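Local coordinates for structural polyprotein, VP1 (Israeli acute paralysis virus, PDB 5CDD) that is a capsid protein of the virus that packs with further copies of itself and with other coat-protein chains, probably with a structural role in the shell, at residues Q106-R111 and T133-N138; N98-K103 and S175-V180; H141-P146 and S166-F171; N58-I63 and Y119-I124. All coordinates share one frame; numbering follows the deposited sequence.

Contact 1: residues Q106-R111 and T133-N138; sequences QTCYIR and TYPVIN
Ile110 and Thr133 form an antiparallel hydrogen-bonded pair, with Ile110 N to Thr133 O at 2.8 Å and Thr133 N to Ile110 O at 3.0 Å. This pair joins the start of strand 110-116 to the end of strand 131-133, which is the outermost strand of its sheet within this chain. Beyond the pair the two segments stay close as loops. The CA of Tyr109 approaches Thr133 O at 3.2 Å, a CA-H...O contact. Tyr109 CB lies over one face of the Tyr134 ring, 4.1 Å from the centroid and offset toward the rim, a CH-pi contact. The methyl CG2 of Thr107 meets the same ring at its edge, 4.0 Å from Tyr134 CE2. On Cys108 the sulfur stands anti to the backbone N (chi1 175°), and SG touches Pro135 CG at 3.9 Å. Ile110 CG1 reaches that same carbon at 3.8 Å, so Pro135 CG is met by both side chains. Thr107 OG1 bonds to Thr100 O of a neighbouring copy of this protein. Two backbone bonds therefore fix the strand edge, and apolar contacts continue it into the loops. Carbon contacts from Thr107 and Tyr109 meet the Tyr134 ring within the chain. Tyr134 also packs on Pro139 of the neighbouring copy, and its hydroxyl bonds to Asn98 O there, so this residue serves both the loop packing and the subunit interface.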
loop_
_atom_site.group_PDB
_atom_site.type_symbol
_atom_site.label_atom_id
_atom_site.label_comp_id
_atom_site.label_asym_id
_atom_site.label_seq_id
_atom_site.Cartn_x
_atom_site.Cartn_y
_atom_site.Cartn_z
ATOM N N GLN A 106 -32.382 -29.556 26.469
ATOM C CA GLN A 106 -32.259 -28.179 26.925
ATOM C C GLN A 106 -31.442 -27.332 25.964
ATOM O O GLN A 106 -30.789 -27.845 25.055
ATOM C CB GLN A 106 -31.578 -28.128 28.294
ATOM C CG GLN A 106 -32.323 -28.806 29.423
ATOM C CD GLN A 106 -31.579 -28.695 30.743
ATOM O OE1 GLN A 106 -30.452 -29.176 30.876
ATOM N NE2 GLN A 106 -32.204 -28.054 31.724
ATOM N N THR A 107 -31.498 -26.024 26.185
ATOM C CA THR A 107 -30.744 -25.055 25.404
ATOM C C THR A 107 -30.092 -24.161 26.443
ATOM O O THR A 107 -30.634 -23.125 26.822
ATOM C CB THR A 107 -31.649 -24.205 24.492
ATOM O OG1 THR A 107 -32.160 -25.020 23.432
ATOM C CG2 THR A 107 -30.864 -23.050 23.888
ATOM N N CYS A 108 -28.931 -24.593 26.921
ATOM C CA CYS A 108 -28.191 -23.862 27.935
ATOM C C CYS A 108 -27.519 -22.610 27.390
ATOM O O CYS A 108 -26.854 -22.650 26.354
ATOM C CB CYS A 108 -27.135 -24.776 28.555
ATOM S SG CYS A 108 -26.055 -23.958 29.741
ATOM N N TYR A 109 -27.702 -21.498 28.095
ATOM C CA TYR A 109 -27.093 -20.237 27.699
ATOM C C TYR A 109 -26.590 -19.502 28.935
ATOM O O TYR A 109 -27.101 -19.701 30.038
ATOM C CB TYR A 109 -28.095 -19.371 26.924
ATOM C CG TYR A 109 -29.250 -18.833 27.738
ATOM C CD1 TYR A 109 -29.072 -17.771 28.624
ATOM C CD2 TYR A 109 -30.526 -19.382 27.619
ATOM C CE1 TYR A 109 -30.134 -17.266 29.369
ATOM C CE2 TYR A 109 -31.596 -18.887 28.360
ATOM C CZ TYR A 109 -31.392 -17.828 29.232
ATOM O OH TYR A 109 -32.444 -17.331 29.966
ATOM N N ILE A 110 -25.579 -18.661 28.745
ATOM C CA ILE A 110 -24.990 -17.902 29.841
ATOM C C ILE A 110 -25.144 -16.403 29.608
ATOM O O ILE A 110 -24.783 -15.894 28.551
ATOM C CB ILE A 110 -23.484 -18.214 29.984
ATOM C CG1 ILE A 110 -23.260 -19.727 30.082
ATOM C CG2 ILE A 110 -22.926 -17.502 31.201
ATOM C CD1 ILE A 110 -23.863 -20.375 31.304
ATOM N N ARG A 111 -25.681 -15.706 30.603
ATOM C CA ARG A 111 -25.879 -14.260 30.528
ATOM C C ARG A 111 -25.060 -13.586 31.624
ATOM O O ARG A 111 -24.977 -14.088 32.744
ATOM C CB ARG A 111 -27.356 -13.907 30.735
ATOM C CG ARG A 111 -28.310 -14.412 29.665
ATOM C CD ARG A 111 -28.324 -13.498 28.448
ATOM N NE ARG A 111 -28.904 -12.178 28.716
ATOM C CZ ARG A 111 -30.179 -11.959 29.030
ATOM N NH1 ARG A 111 -31.032 -12.969 29.127
ATOM N NH2 ARG A 111 -30.611 -10.718 29.228
ATOM N N THR A 133 -23.754 -16.328 25.782
ATOM C CA THR A 133 -23.119 -17.386 24.999
ATOM C C THR A 133 -23.862 -18.705 25.181
ATOM O O THR A 133 -24.635 -18.867 26.124
ATOM C CB THR A 133 -21.646 -17.604 25.414
ATOM O OG1 THR A 133 -21.589 -18.115 26.753
ATOM C CG2 THR A 133 -20.873 -16.296 25.341
ATOM N N TYR A 134 -23.630 -19.639 24.265
ATOM C CA TYR A 134 -24.259 -20.952 24.327
ATOM C C TYR A 134 -23.161 -22.001 24.412
ATOM O O TYR A 134 -22.531 -22.335 23.409
ATOM C CB TYR A 134 -25.123 -21.193 23.089
ATOM C CG TYR A 134 -26.303 -20.253 22.977
ATOM C CD1 TYR A 134 -26.129 -18.926 22.581
ATOM C CD2 TYR A 134 -27.594 -20.686 23.284
ATOM C CE1 TYR A 134 -27.214 -18.051 22.493
ATOM C CE2 TYR A 134 -28.685 -19.821 23.199
ATOM C CZ TYR A 134 -28.488 -18.506 22.803
ATOM O OH TYR A 134 -29.561 -17.648 22.720
ATOM N N PRO A 135 -22.918 -22.537 25.620
ATOM C CA PRO A 135 -21.896 -23.552 25.887
ATOM C C PRO A 135 -21.823 -24.698 24.882
ATOM O O PRO A 135 -20.763 -25.293 24.691
ATOM C CB PRO A 135 -22.253 -24.030 27.287
ATOM C CG PRO A 135 -22.771 -22.785 27.925
ATOM C CD PRO A 135 -23.679 -22.240 26.847
ATOM N N VAL A 136 -22.942 -25.008 24.238
ATOM C CA VAL A 136 -22.959 -26.095 23.271
ATOM C C VAL A 136 -22.104 -25.780 22.047
ATOM O O VAL A 136 -21.539 -26.684 21.432
ATOM C CB VAL A 136 -24.396 -26.421 22.818
ATOM C CG1 VAL A 136 -24.968 -25.268 22.009
ATOM C CG2 VAL A 136 -24.402 -27.704 22.013
ATOM N N ILE A 137 -22.008 -24.498 21.695
ATOM C CA ILE A 137 -21.207 -24.076 20.548
ATOM C C ILE A 137 -20.016 -23.217 20.975
ATOM O O ILE A 137 -19.050 -23.065 20.228
ATOM C CB ILE A 137 -22.053 -23.278 19.522
ATOM C CG1 ILE A 137 -22.641 -22.030 20.177
ATOM C CG2 ILE A 137 -23.162 -24.153 18.966
ATOM C CD1 ILE A 137 -23.478 -21.186 19.232
ATOM N N ASN A 138 -20.091 -22.657 22.179
ATOM C CA ASN A 138 -19.016 -21.823 22.706
ATOM C C ASN A 138 -18.845 -22.052 24.208
ATOM O O ASN A 138 -19.475 -21.383 25.031
ATOM C CB ASN A 138 -19.306 -20.347 22.416
ATOM C CG ASN A 138 -18.235 -19.421 22.967
ATOM O OD1 ASN A 138 -17.055 -19.775 23.023
ATOM N ND2 ASN A 138 -18.641 -18.220 23.361
#

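Contact 2: residues N98-K103 and S175-V180; sequences NTTPLK and STTQIV
Thr99 and Thr100 meet Thr177 just past an antiparallel non-hydrogen-bonded pair, Asn98 with Gln178. Here strand 87-98 leaves the six-stranded sheet beside strand 176-184, and an Asx turn at Asn98 opens the loop. In that turn Asn98 OD1 accepts from Thr100 N at 3.1 Å, with the donor well above the carbonyl plane. Thr177 O accepts from Thr99 N at 2.9 Å. Thr99 OG1 also approaches Thr177 O, but the modelled distance is very short and its length is doubtful. Thr99 OG1 lies between its own backbone N and carbonyl carbon (chi1 65°), which turns the hydroxyl toward that carbonyl. Thr177 N is satisfied by a side chain, Thr100 OG1, at 2.7 Å and a bent angle of 137°. The side chain of Thr100 thus replaces a backbone acceptor where the loop departs from the strand. Ser175 OG bonds to Leu55 O on strand 47-55. Thr99 also packs on Tyr109 of another copy of this protein. Apolar contact within the chain is small: the side chains of Thr99 and Ile179 cross at about a right angle, with Thr99 CG2 3.7 Å from Ile179 CG1.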
loop_
_atom_site.group_PDB
_atom_site.type_symbol
_atom_site.label_atom_id
_atom_site.label_comp_id
_atom_site.label_asym_id
_atom_site.label_seq_id
_atom_site.Cartn_x
_atom_site.Cartn_y
_atom_site.Cartn_z
ATOM N N ASN A 98 -17.052 -23.699 30.549
ATOM C CA ASN A 98 -18.114 -24.632 30.892
ATOM C C ASN A 98 -17.626 -26.072 31.021
ATOM O O ASN A 98 -16.843 -26.547 30.201
ATOM C CB ASN A 98 -19.215 -24.561 29.834
ATOM C CG ASN A 98 -20.285 -25.608 30.037
ATOM O OD1 ASN A 98 -20.996 -25.600 31.043
ATOM N ND2 ASN A 98 -20.405 -26.524 29.081
ATOM N N THR A 99 -18.094 -26.757 32.060
ATOM C CA THR A 99 -17.734 -28.153 32.292
ATOM C C THR A 99 -19.010 -28.918 32.623
ATOM O O THR A 99 -18.968 -30.059 33.083
ATOM C CB THR A 99 -16.737 -28.309 33.465
ATOM O OG1 THR A 99 -17.361 -27.909 34.691
ATOM C CG2 THR A 99 -15.502 -27.457 33.226
ATOM N N THR A 100 -20.144 -28.270 32.376
ATOM C CA THR A 100 -21.455 -28.848 32.640
ATOM C C THR A 100 -21.902 -29.749 31.497
ATOM O O THR A 100 -21.923 -29.327 30.343
ATOM C CB THR A 100 -22.526 -27.751 32.795
ATOM O OG1 THR A 100 -22.044 -26.723 33.666
ATOM C CG2 THR A 100 -23.803 -28.338 33.373
ATOM N N PRO A 101 -22.262 -31.006 31.803
ATOM C CA PRO A 101 -22.712 -31.915 30.746
ATOM C C PRO A 101 -23.912 -31.256 30.069
ATOM O O PRO A 101 -24.745 -30.655 30.742
ATOM C CB PRO A 101 -23.096 -33.171 31.519
ATOM C CG PRO A 101 -22.144 -33.149 32.677
ATOM C CD PRO A 101 -22.179 -31.702 33.098
ATOM N N LEU A 102 -24.005 -31.360 28.748
ATOM C CA LEU A 102 -25.107 -30.726 28.038
ATOM C C LEU A 102 -26.207 -31.676 27.589
ATOM O O LEU A 102 -25.966 -32.615 26.832
ATOM C CB LEU A 102 -24.574 -29.959 26.827
ATOM C CG LEU A 102 -23.610 -28.814 27.152
ATOM C CD1 LEU A 102 -23.180 -28.129 25.870
ATOM C CD2 LEU A 102 -24.285 -27.821 28.090
ATOM N N LYS A 103 -27.421 -31.418 28.063
ATOM C CA LYS A 103 -28.578 -32.228 27.706
ATOM C C LYS A 103 -29.216 -31.619 26.457
ATOM O O LYS A 103 -29.405 -30.406 26.385
ATOM C CB LYS A 103 -29.604 -32.222 28.843
ATOM C CG LYS A 103 -29.081 -32.625 30.218
ATOM C CD LYS A 103 -30.223 -33.168 31.074
ATOM C CE LYS A 103 -29.867 -33.229 32.553
ATOM N NZ LYS A 103 -30.032 -31.902 33.213
ATOM N N SER A 175 -28.415 -25.476 35.556
ATOM C CA SER A 175 -27.440 -25.595 36.621
ATOM C C SER A 175 -26.089 -25.785 35.954
ATOM O O SER A 175 -25.916 -26.685 35.128
ATOM C CB SER A 175 -27.769 -26.799 37.483
ATOM O OG SER A 175 -27.172 -26.667 38.759
ATOM N N THR A 176 -25.139 -24.926 36.302
ATOM C CA THR A 176 -23.816 -24.986 35.707
ATOM C C THR A 176 -22.668 -25.298 36.653
ATOM O O THR A 176 -22.806 -25.295 37.873
ATOM C CB THR A 176 -23.478 -23.667 34.986
ATOM O OG1 THR A 176 -23.623 -22.565 35.892
ATOM C CG2 THR A 176 -24.398 -23.469 33.803
ATOM N N THR A 177 -21.525 -25.573 36.042
ATOM C CA THR A 177 -20.290 -25.873 36.738
ATOM C C THR A 177 -19.180 -25.492 35.761
ATOM O O THR A 177 -19.062 -26.079 34.686
ATOM C CB THR A 177 -20.197 -27.369 37.098
ATOM O OG1 THR A 177 -18.912 -27.635 37.665
ATOM C CG2 THR A 177 -20.411 -28.246 35.869
ATOM N N GLN A 178 -18.379 -24.491 36.115
ATOM C CA GLN A 178 -17.320 -24.053 35.215
ATOM C C GLN A 178 -16.000 -23.718 35.884
ATOM O O GLN A 178 -15.926 -23.512 37.096
ATOM C CB GLN A 178 -17.776 -22.825 34.418
ATOM C CG GLN A 178 -19.269 -22.758 34.153
ATOM C CD GLN A 178 -20.022 -22.012 35.239
ATOM O OE1 GLN A 178 -19.794 -22.216 36.431
ATOM N NE2 GLN A 178 -20.936 -21.148 34.826
ATOM N N ILE A 179 -14.954 -23.676 35.065
ATOM C CA ILE A 179 -13.622 -23.321 35.528
ATOM C C ILE A 179 -13.564 -21.811 35.337
ATOM O O ILE A 179 -13.774 -21.312 34.232
ATOM C CB ILE A 179 -12.526 -23.977 34.667
ATOM C CG1 ILE A 179 -12.674 -25.501 34.699
ATOM C CG2 ILE A 179 -11.160 -23.568 35.182
ATOM C CD1 ILE A 179 -11.738 -26.234 33.764
ATOM N N VAL A 180 -13.297 -21.086 36.413
ATOM C CA VAL A 180 -13.243 -19.636 36.330
ATOM C C VAL A 180 -11.818 -19.096 36.360
ATOM O O VAL A 180 -11.030 -19.425 37.249
ATOM C CB VAL A 180 -14.051 -18.991 37.477
ATOM C CG1 VAL A 180 -14.103 -17.485 37.293
ATOM C CG2 VAL A 180 -15.453 -19.574 37.516
#

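Contact 3: residues H141-P146 and S166-F171; sequences HEVEVP and SSLMYF
Strands 141-145 and 166-171 run nearly antiparallel, at 152°, with their axes 7.4 Å apart at closest approach. No clear hydrogen bond joins them, because they belong to different sheets. The contact is face-to-face packing in a beta sandwich, consistent with the jelly-roll fold of picorna-like capsid proteins. Val143, Val145, Ser166 and Leu168 all point across the gap. Val145 and Leu168 carry most of the contact. Leu168 CG stands anti to the backbone N (chi1 -177°), which sends the branched end over to the two valines. Leu168 CB touches Val145 CG2 at 3.7 Å. Leu168 CD1 lies 3.9 Å from the same Val145 methyl, and Leu168 CD2 lies 3.9 Å from Val143 CG1. The leucine thus meets one methyl of each valine. It also rests on Tyr94 and Phe96 of strand 87-98. Val143 and Glu144 also pair in a parallel ladder with a strand of another polyprotein chain, so the sheet continues past this subunit. Glu144 is also held by a salt bridge to Arg93. Toward the end of strand 141-145 the packing turns partly polar. Ser166 OG has a weak hydrogen bond with Tyr148 N. Val145 CG1 meets Ser166 OG at 3.8 Å, and Pro146 O lies 2.9 Å from that same hydroxyl oxygen.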
loop_
_atom_site.group_PDB
_atom_site.type_symbol
_atom_site.label_atom_id
_atom_site.label_comp_id
_atom_site.label_asym_id
_atom_site.label_seq_id
_atom_site.Cartn_x
_atom_site.Cartn_y
_atom_site.Cartn_z
ATOM N N HIS A 141 -17.100 -18.349 28.085
ATOM C CA HIS A 141 -17.842 -17.099 28.201
ATOM C C HIS A 141 -16.870 -16.025 28.681
ATOM O O HIS A 141 -16.506 -15.982 29.857
ATOM C CB HIS A 141 -18.995 -17.274 29.196
ATOM C CG HIS A 141 -19.935 -16.108 29.261
ATOM N ND1 HIS A 141 -19.689 -14.994 30.035
ATOM C CD2 HIS A 141 -21.127 -15.891 28.658
ATOM C CE1 HIS A 141 -20.692 -14.143 29.909
ATOM N NE2 HIS A 141 -21.578 -14.663 29.079
ATOM N N GLU A 142 -16.443 -15.174 27.754
ATOM C CA GLU A 142 -15.496 -14.103 28.050
ATOM C C GLU A 142 -16.189 -12.746 28.125
ATOM O O GLU A 142 -16.830 -12.311 27.168
ATOM C CB GLU A 142 -14.409 -14.082 26.973
ATOM C CG GLU A 142 -13.533 -15.327 26.969
ATOM C CD GLU A 142 -12.735 -15.486 25.689
ATOM O OE1 GLU A 142 -13.297 -16.003 24.701
ATOM O OE2 GLU A 142 -11.549 -15.090 25.665
ATOM N N VAL A 143 -16.051 -12.075 29.264
ATOM C CA VAL A 143 -16.685 -10.777 29.466
ATOM C C VAL A 143 -15.784 -9.813 30.245
ATOM O O VAL A 143 -14.965 -10.235 31.062
ATOM C CB VAL A 143 -18.036 -10.950 30.212
ATOM C CG1 VAL A 143 -17.798 -11.555 31.585
ATOM C CG2 VAL A 143 -18.754 -9.618 30.322
ATOM N N GLU A 144 -15.938 -8.518 29.985
ATOM C CA GLU A 144 -15.133 -7.504 30.653
ATOM C C GLU A 144 -15.993 -6.482 31.385
ATOM O O GLU A 144 -17.025 -6.045 30.876
ATOM C CB GLU A 144 -14.258 -6.774 29.639
ATOM C CG GLU A 144 -13.289 -5.789 30.260
ATOM C CD GLU A 144 -12.603 -4.925 29.225
ATOM O OE1 GLU A 144 -12.171 -5.471 28.186
ATOM O OE2 GLU A 144 -12.489 -3.704 29.454
ATOM N N VAL A 145 -15.555 -6.100 32.579
ATOM C CA VAL A 145 -16.270 -5.124 33.389
ATOM C C VAL A 145 -15.497 -3.809 33.394
ATOM O O VAL A 145 -14.399 -3.728 33.942
ATOM C CB VAL A 145 -16.423 -5.616 34.841
ATOM C CG1 VAL A 145 -17.139 -4.570 35.674
ATOM C CG2 VAL A 145 -17.186 -6.927 34.862
ATOM N N PRO A 146 -16.058 -2.760 32.772
ATOM C CA PRO A 146 -15.392 -1.456 32.724
ATOM C C PRO A 146 -15.238 -0.889 34.128
ATOM O O PRO A 146 -15.852 -1.386 35.073
ATOM C CB PRO A 146 -16.342 -0.611 31.878
ATOM C CG PRO A 146 -17.031 -1.617 31.020
ATOM C CD PRO A 146 -17.305 -2.732 31.992
ATOM N N SER A 166 -18.506 -0.562 39.547
ATOM C CA SER A 166 -19.256 -1.656 38.941
ATOM C C SER A 166 -18.647 -3.034 39.157
ATOM O O SER A 166 -17.450 -3.174 39.394
ATOM C CB SER A 166 -19.417 -1.395 37.441
ATOM O OG SER A 166 -18.153 -1.127 36.847
ATOM N N SER A 167 -19.498 -4.049 39.073
ATOM C CA SER A 167 -19.083 -5.431 39.253
ATOM C C SER A 167 -19.847 -6.302 38.258
ATOM O O SER A 167 -20.688 -5.808 37.509
ATOM C CB SER A 167 -19.368 -5.882 40.691
ATOM O OG SER A 167 -18.978 -7.227 40.893
ATOM N N LEU A 168 -19.550 -7.596 38.247
ATOM C CA LEU A 168 -20.214 -8.514 37.333
ATOM C C LEU A 168 -21.283 -9.367 38.018
ATOM O O LEU A 168 -21.186 -9.681 39.206
ATOM C CB LEU A 168 -19.181 -9.439 36.685
ATOM C CG LEU A 168 -19.703 -10.423 35.637
ATOM C CD1 LEU A 168 -19.986 -9.666 34.352
ATOM C CD2 LEU A 168 -18.680 -11.517 35.390
ATOM N N MET A 169 -22.309 -9.728 37.255
ATOM C CA MET A 169 -23.381 -10.574 37.755
ATOM C C MET A 169 -23.567 -11.716 36.761
ATOM O O MET A 169 -23.795 -11.488 35.576
ATOM C CB MET A 169 -24.680 -9.787 37.899
ATOM C CG MET A 169 -25.817 -10.628 38.442
ATOM S SD MET A 169 -27.237 -9.651 38.915
ATOM C CE MET A 169 -28.034 -9.403 37.321
ATOM N N TYR A 170 -23.472 -12.942 37.259
ATOM C CA TYR A 170 -23.581 -14.136 36.430
ATOM C C TYR A 170 -24.987 -14.733 36.414
ATOM O O TYR A 170 -25.735 -14.609 37.378
ATOM C CB TYR A 170 -22.593 -15.177 36.947
ATOM C CG TYR A 170 -22.195 -16.216 35.938
ATOM C CD1 TYR A 170 -21.392 -15.880 34.852
ATOM C CD2 TYR A 170 -22.601 -17.542 36.078
ATOM C CE1 TYR A 170 -20.997 -16.840 33.928
ATOM C CE2 TYR A 170 -22.215 -18.510 35.161
ATOM C CZ TYR A 170 -21.411 -18.154 34.088
ATOM O OH TYR A 170 -21.018 -19.104 33.174
ATOM N N PHE A 171 -25.337 -15.391 35.314
ATOM C CA PHE A 171 -26.648 -16.014 35.195
ATOM C C PHE A 171 -26.699 -17.097 34.124
ATOM O O PHE A 171 -26.068 -16.986 33.079
ATOM C CB PHE A 171 -27.719 -14.971 34.876
ATOM C CG PHE A 171 -29.096 -15.557 34.728
ATOM C CD1 PHE A 171 -29.861 -15.857 35.851
ATOM C CD2 PHE A 171 -29.599 -15.873 33.470
ATOM C CE1 PHE A 171 -31.108 -16.465 35.724
ATOM C CE2 PHE A 171 -30.847 -16.483 33.332
ATOM C CZ PHE A 171 -31.601 -16.780 34.463
#

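Contact 4: residues N58-I63 and Y119-I124; sequences NTKTPI and YSADEI
Lys60 and Ala121 form the close-packed centre of this contact, while Asp122 in the turn that follows is exposed. Lys60 CB and Ala121 CB meet at 3.7 Å. Pro62 extends this side: its CD lies 4.2 Å from Ala121 CB, and its CG comes 4.0 Å from Tyr119 O. The lysine then bends at chi3 (-60°) and turns its amine back to the loop. There Lys60 NZ donates to Ala121 O at 3.1 Å, tilted 27° from the carbonyl plane. Lys60 NZ also comes to 3.4 Å from Ile124 O. Two backbone carbonyls of the loop thus lie near one amine, and their partial charge would probably suit a protonated lysine. The looser side is Ser120, Asp122 and Glu123, whose side chains point away from segment 58-63. Glu123 N bonds to Ser120 O at 2.8 Å and closes this turn on itself. The contact joins the short edge strand 61-62 to the loop between strands 110-116 and 131-133. In the fold around it, Lys60 rests on Met169 and Phe171 of strand 166-172, Pro62 and Ile124 both touch Met115 of strand 110-116, and Thr61 packs on Trp53 and Leu55 of strand 47-55.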
loop_
_atom_site.group_PDB
_atom_site.type_symbol
_atom_site.label_atom_id
_atom_site.label_comp_id
_atom_site.label_asym_id
_atom_site.label_seq_id
_atom_site.Cartn_x
_atom_site.Cartn_y
_atom_site.Cartn_z
ATOM N N ASN A 58 -31.397 -20.578 36.855
ATOM C CA ASN A 58 -32.069 -19.297 37.039
ATOM C C ASN A 58 -31.650 -18.516 38.280
ATOM O O ASN A 58 -32.494 -17.907 38.939
ATOM C CB ASN A 58 -33.584 -19.504 37.077
ATOM C CG ASN A 58 -34.101 -20.248 35.863
ATOM O OD1 ASN A 58 -33.641 -21.348 35.551
ATOM N ND2 ASN A 58 -35.073 -19.659 35.177
ATOM N N THR A 59 -30.360 -18.527 38.605
ATOM C CA THR A 59 -29.896 -17.791 39.778
ATOM C C THR A 59 -28.940 -16.663 39.422
ATOM O O THR A 59 -27.798 -16.905 39.025
ATOM C CB THR A 59 -29.184 -18.710 40.795
ATOM O OG1 THR A 59 -30.085 -19.727 41.247
ATOM C CG2 THR A 59 -28.717 -17.897 41.994
ATOM N N LYS A 60 -29.412 -15.428 39.569
ATOM C CA LYS A 60 -28.586 -14.261 39.289
ATOM C C LYS A 60 -27.523 -14.225 40.384
ATOM O O LYS A 60 -27.815 -13.897 41.530
ATOM C CB LYS A 60 -29.435 -12.987 39.322
ATOM C CG LYS A 60 -30.644 -13.028 38.390
ATOM C CD LYS A 60 -31.235 -11.642 38.153
ATOM C CE LYS A 60 -31.704 -10.985 39.441
ATOM N NZ LYS A 60 -32.150 -9.576 39.223
ATOM N N THR A 61 -26.292 -14.564 40.024
ATOM C CA THR A 61 -25.199 -14.615 40.985
ATOM C C THR A 61 -24.084 -13.589 40.799
ATOM O O THR A 61 -23.392 -13.588 39.781
ATOM C CB THR A 61 -24.545 -16.009 40.974
ATOM O OG1 THR A 61 -25.531 -17.003 41.273
ATOM C CG2 THR A 61 -23.417 -16.076 41.990
ATOM N N PRO A 62 -23.893 -12.701 41.787
ATOM C CA PRO A 62 -22.832 -11.692 41.691
ATOM C C PRO A 62 -21.517 -12.437 41.909
ATOM O O PRO A 62 -21.423 -13.277 42.809
ATOM C CB PRO A 62 -23.145 -10.742 42.847
ATOM C CG PRO A 62 -24.610 -10.960 43.108
ATOM C CD PRO A 62 -24.755 -12.440 42.950
ATOM N N ILE A 63 -20.505 -12.147 41.099
ATOM C CA ILE A 63 -19.236 -12.847 41.252
ATOM C C ILE A 63 -18.506 -12.528 42.550
ATOM O O ILE A 63 -17.519 -13.184 42.878
ATOM C CB ILE A 63 -18.282 -12.597 40.060
ATOM C CG1 ILE A 63 -18.471 -11.183 39.499
ATOM C CG2 ILE A 63 -18.503 -13.653 38.996
ATOM C CD1 ILE A 63 -17.910 -10.090 40.387
ATOM N N TYR A 119 -23.534 -5.386 45.855
ATOM C CA TYR A 119 -24.989 -5.289 45.860
ATOM C C TYR A 119 -25.464 -6.733 45.764
ATOM O O TYR A 119 -24.704 -7.608 45.343
ATOM C CB TYR A 119 -25.485 -4.523 44.632
ATOM C CG TYR A 119 -25.810 -3.063 44.858
ATOM C CD1 TYR A 119 -24.933 -2.222 45.544
ATOM C CD2 TYR A 119 -26.975 -2.505 44.326
ATOM C CE1 TYR A 119 -25.208 -0.857 45.693
ATOM C CE2 TYR A 119 -27.259 -1.147 44.467
ATOM C CZ TYR A 119 -26.373 -0.329 45.148
ATOM O OH TYR A 119 -26.652 1.017 45.269
ATOM N N SER A 120 -26.703 -7.000 46.159
ATOM C CA SER A 120 -27.222 -8.358 46.063
ATOM C C SER A 120 -28.089 -8.456 44.814
ATOM O O SER A 120 -28.737 -7.490 44.418
ATOM C CB SER A 120 -28.031 -8.725 47.309
ATOM O OG SER A 120 -29.086 -7.811 47.526
ATOM N N ALA A 121 -28.088 -9.627 44.189
ATOM C CA ALA A 121 -28.852 -9.848 42.969
ATOM C C ALA A 121 -30.294 -9.356 43.033
ATOM O O ALA A 121 -30.873 -8.978 42.015
ATOM C CB ALA A 121 -28.828 -11.327 42.612
ATOM N N ASP A 122 -30.872 -9.350 44.229
ATOM C CA ASP A 122 -32.258 -8.930 44.395
ATOM C C ASP A 122 -32.481 -7.426 44.540
ATOM O O ASP A 122 -33.618 -6.980 44.698
ATOM C CB ASP A 122 -32.876 -9.668 45.587
ATOM C CG ASP A 122 -32.061 -9.511 46.856
ATOM O OD1 ASP A 122 -32.063 -8.402 47.434
ATOM O OD2 ASP A 122 -31.412 -10.497 47.273
ATOM N N GLU A 123 -31.411 -6.640 44.486
ATOM C CA GLU A 123 -31.553 -5.194 44.607
ATOM C C GLU A 123 -30.976 -4.444 43.408
ATOM O O GLU A 123 -30.504 -3.313 43.533
ATOM C CB GLU A 123 -30.910 -4.700 45.908
ATOM C CG GLU A 123 -29.471 -5.129 46.122
ATOM C CD GLU A 123 -28.943 -4.714 47.487
ATOM O OE1 GLU A 123 -29.592 -5.049 48.501
ATOM O OE2 GLU A 123 -27.882 -4.056 47.549
ATOM N N ILE A 124 -31.032 -5.085 42.243
ATOM C CA ILE A 124 -30.532 -4.493 41.008
ATOM C C ILE A 124 -31.314 -5.051 39.822
ATOM O O ILE A 124 -31.729 -6.212 39.829
ATOM C CB ILE A 124 -29.027 -4.791 40.804
ATOM C CG1 ILE A 124 -28.476 -3.948 39.651
ATOM C CG2 ILE A 124 -28.819 -6.269 40.509
ATOM C CD1 ILE A 124 -28.514 -2.454 39.906
#

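In the fold
From the N terminus, segment 58-63 comes first, and contact 4 closes when the chain returns at 119-124. Contact 2 opens at 98-103 and contact 1 at 106-111, both before contact 4 closes. Contact 4 therefore crosses each of them. Contact 1 closes at 133-138, after which contact 3 runs from 141-146 to 166-171. Contact 2 closes last, at 175-180, and its span contains contacts 1 and 3 in series. Contacts 1 and 4 lie at opposite edge strands of the four-stranded sheet, and contact 3 packs that sheet on the larger one. Contact 2 belongs to the larger sheet and touches contact 1 through Leu102 and Val136.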